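Local coordinates for sgbp-b (Bacteroides uniformis, PDB 7K44), which probably binds xyloglucan at the bacterial cell surface as part of a polysaccharide utilization locus, at residues 300-305 / 310-315. Numbering follows the deposited sequence.
Sequences VFRIYL and AHNYTN
With CG set between its backbone N and carbonyl carbon (chi1 81°) and the chain extended from there to NE, Arg302 slants off the sheet, and its guanidinium ends beside the side chain of Asn312, whose own CG takes the same kind of turn (chi1 62°). They sit in an antiparallel beta hairpin formed by strands 300-305 and 313-316, Asn312 just ahead of the second strand, at the margin of a five-stranded sheet in the xyloglucan-binding domain. The amide end of Asn312 lies at the edge of the guanidinium, near its plane, the two planes 79° apart. One guanidinium face is covered by the Tyr304 ring, CE1 lying 3.7 Å above its centre, while NH2 forms a salt bridge with Glu309 and a hydrogen bond with Gln361 of the inner neighbouring strand. A leucine here would probably leave the Glu309 carboxylate without its charged mate and take away the flat group under Tyr304 CE1. At the open end of the hairpin, away from the turn, Val300 lies beside Asn315, CB 3.7 Å from Asn315 CA. On the opposite sheet face, Ile303 and Tyr313 both touch Ile336. Their backbones form a hydrogen-bonded pair: Tyr313 N reaches Ile303 O at 2.9 Å, and Ile303 N donates to Tyr313 O, also at 2.9 Å.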
loop_
_atom_site.group_PDB
_atom_site.type_symbol
_atom_site.label_atom_id
_atom_site.label_comp_id
_atom_site.label_asym_id
_atom_site.label_seq_id
_atom_site.Cartn_x
_atom_site.Cartn_y
_atom_site.Cartn_z
ATOM N N VAL A 300 -19.985 13.829 -7.253
ATOM C CA VAL A 300 -18.617 14.288 -7.443
ATOM C C VAL A 300 -18.252 15.266 -6.338
ATOM O O VAL A 300 -19.114 15.963 -5.791
ATOM C CB VAL A 300 -18.408 14.957 -8.817
ATOM C CG1 VAL A 300 -18.413 13.903 -9.939
ATOM C CG2 VAL A 300 -19.465 16.027 -9.090
ATOM N N PHE A 301 -16.961 15.332 -6.029
ATOM C CA PHE A 301 -16.430 16.327 -5.116
ATOM C C PHE A 301 -15.658 17.381 -5.885
ATOM O O PHE A 301 -14.988 17.093 -6.880
ATOM C CB PHE A 301 -15.439 15.716 -4.129
ATOM C CG PHE A 301 -16.078 15.028 -2.984
ATOM C CD1 PHE A 301 -16.444 13.700 -3.087
ATOM C CD2 PHE A 301 -16.340 15.714 -1.809
ATOM C CE1 PHE A 301 -17.055 13.050 -2.021
ATOM C CE2 PHE A 301 -16.939 15.063 -0.744
ATOM C CZ PHE A 301 -17.297 13.739 -0.854
ATOM N N ARG A 302 -15.721 18.600 -5.390
ATOM C CA ARG A 302 -14.709 19.580 -5.722
ATOM C C ARG A 302 -13.953 19.961 -4.460
ATOM O O ARG A 302 -14.464 19.841 -3.335
ATOM C CB ARG A 302 -15.286 20.809 -6.422
ATOM C CG ARG A 302 -15.891 21.808 -5.501
ATOM C CD ARG A 302 -16.110 23.101 -6.265
ATOM N NE ARG A 302 -17.012 23.986 -5.550
ATOM C CZ ARG A 302 -17.005 25.312 -5.653
ATOM N NH1 ARG A 302 -16.127 25.927 -6.443
ATOM N NH2 ARG A 302 -17.871 26.022 -4.952
ATOM N N ILE A 303 -12.716 20.386 -4.656
ATOM C CA ILE A 303 -11.823 20.789 -3.584
ATOM C C ILE A 303 -11.230 22.135 -3.961
ATOM O O ILE A 303 -10.856 22.353 -5.117
ATOM C CB ILE A 303 -10.717 19.732 -3.379
ATOM C CG1 ILE A 303 -11.352 18.367 -3.079
ATOM C CG2 ILE A 303 -9.731 20.181 -2.308
ATOM C CD1 ILE A 303 -10.438 17.355 -2.472
ATOM N N TYR A 304 -11.175 23.060 -3.011
ATOM C CA TYR A 304 -10.496 24.322 -3.262
ATOM C C TYR A 304 -9.904 24.847 -1.958
ATOM O O TYR A 304 -10.417 24.569 -0.864
ATOM C CB TYR A 304 -11.395 25.347 -3.993
ATOM C CG TYR A 304 -12.611 25.797 -3.228
ATOM C CD1 TYR A 304 -13.810 25.099 -3.318
ATOM C CD2 TYR A 304 -12.558 26.924 -2.431
ATOM C CE1 TYR A 304 -14.936 25.526 -2.595
ATOM C CE2 TYR A 304 -13.667 27.350 -1.708
ATOM C CZ TYR A 304 -14.844 26.649 -1.804
ATOM O OH TYR A 304 -15.931 27.076 -1.079
ATOM N N LEU A 305 -8.797 25.580 -2.081
ATOM C CA LEU A 305 -8.005 26.024 -0.944
ATOM C C LEU A 305 -7.940 27.545 -0.903
ATOM O O LEU A 305 -7.809 28.203 -1.945
ATOM C CB LEU A 305 -6.580 25.475 -1.012
ATOM C CG LEU A 305 -6.473 23.969 -1.240
ATOM C CD1 LEU A 305 -5.010 23.543 -1.259
ATOM C CD2 LEU A 305 -7.202 23.240 -0.130
ATOM N N ALA A 310 -11.473 29.655 -8.365
ATOM C CA ALA A 310 -11.024 29.712 -9.752
ATOM C C ALA A 310 -10.053 28.588 -10.080
ATOM O O ALA A 310 -9.977 28.153 -11.235
ATOM C CB ALA A 310 -10.376 31.067 -10.036
ATOM N N HIS A 311 -9.302 28.108 -9.091
ATOM C CA HIS A 311 -8.375 26.999 -9.281
ATOM C C HIS A 311 -8.842 25.729 -8.572
ATOM O O HIS A 311 -8.027 24.908 -8.150
ATOM C CB HIS A 311 -6.953 27.379 -8.858
ATOM C CG HIS A 311 -5.882 26.631 -9.599
ATOM N ND1 HIS A 311 -4.942 27.263 -10.386
ATOM C CD2 HIS A 311 -5.602 25.306 -9.672
ATOM C CE1 HIS A 311 -4.130 26.361 -10.909
ATOM N NE2 HIS A 311 -4.510 25.166 -10.494
ATOM N N ASN A 312 -10.153 25.542 -8.459
ATOM C CA ASN A 312 -10.682 24.333 -7.837
ATOM C C ASN A 312 -10.379 23.084 -8.665
ATOM O O ASN A 312 -10.166 23.141 -9.882
ATOM C CB ASN A 312 -12.188 24.483 -7.547
ATOM C CG ASN A 312 -13.048 24.685 -8.802
ATOM O OD1 ASN A 312 -12.563 24.745 -9.939
ATOM N ND2 ASN A 312 -14.344 24.839 -8.584
ATOM N N TYR A 313 -10.306 21.955 -7.979
ATOM C CA TYR A 313 -10.239 20.652 -8.624
ATOM C C TYR A 313 -11.626 20.031 -8.548
ATOM O O TYR A 313 -12.152 19.826 -7.449
ATOM C CB TYR A 313 -9.209 19.755 -7.932
ATOM C CG TYR A 313 -8.930 18.456 -8.641
ATOM C CD1 TYR A 313 -8.225 18.442 -9.839
ATOM C CD2 TYR A 313 -9.361 17.252 -8.116
ATOM C CE1 TYR A 313 -7.965 17.259 -10.491
ATOM C CE2 TYR A 313 -9.108 16.063 -8.764
ATOM C CZ TYR A 313 -8.408 16.076 -9.948
ATOM O OH TYR A 313 -8.148 14.894 -10.599
ATOM N N THR A 314 -12.223 19.733 -9.700
ATOM C CA THR A 314 -13.607 19.287 -9.762
ATOM C C THR A 314 -13.709 17.837 -10.225
ATOM O O THR A 314 -12.740 17.225 -10.683
ATOM C CB THR A 314 -14.450 20.181 -10.680
ATOM O OG1 THR A 314 -13.968 20.057 -12.029
ATOM C CG2 THR A 314 -14.404 21.646 -10.242
ATOM N N ASN A 315 -14.918 17.296 -10.081
ATOM C CA ASN A 315 -15.289 15.984 -10.609
ATOM C C ASN A 315 -14.495 14.854 -9.966
ATOM O O ASN A 315 -14.169 13.855 -10.613
ATOM C CB ASN A 315 -15.186 15.935 -12.134
ATOM C CG ASN A 315 -16.229 16.792 -12.804
ATOM O OD1 ASN A 315 -17.383 16.839 -12.378
ATOM N ND2 ASN A 315 -15.832 17.472 -13.864
#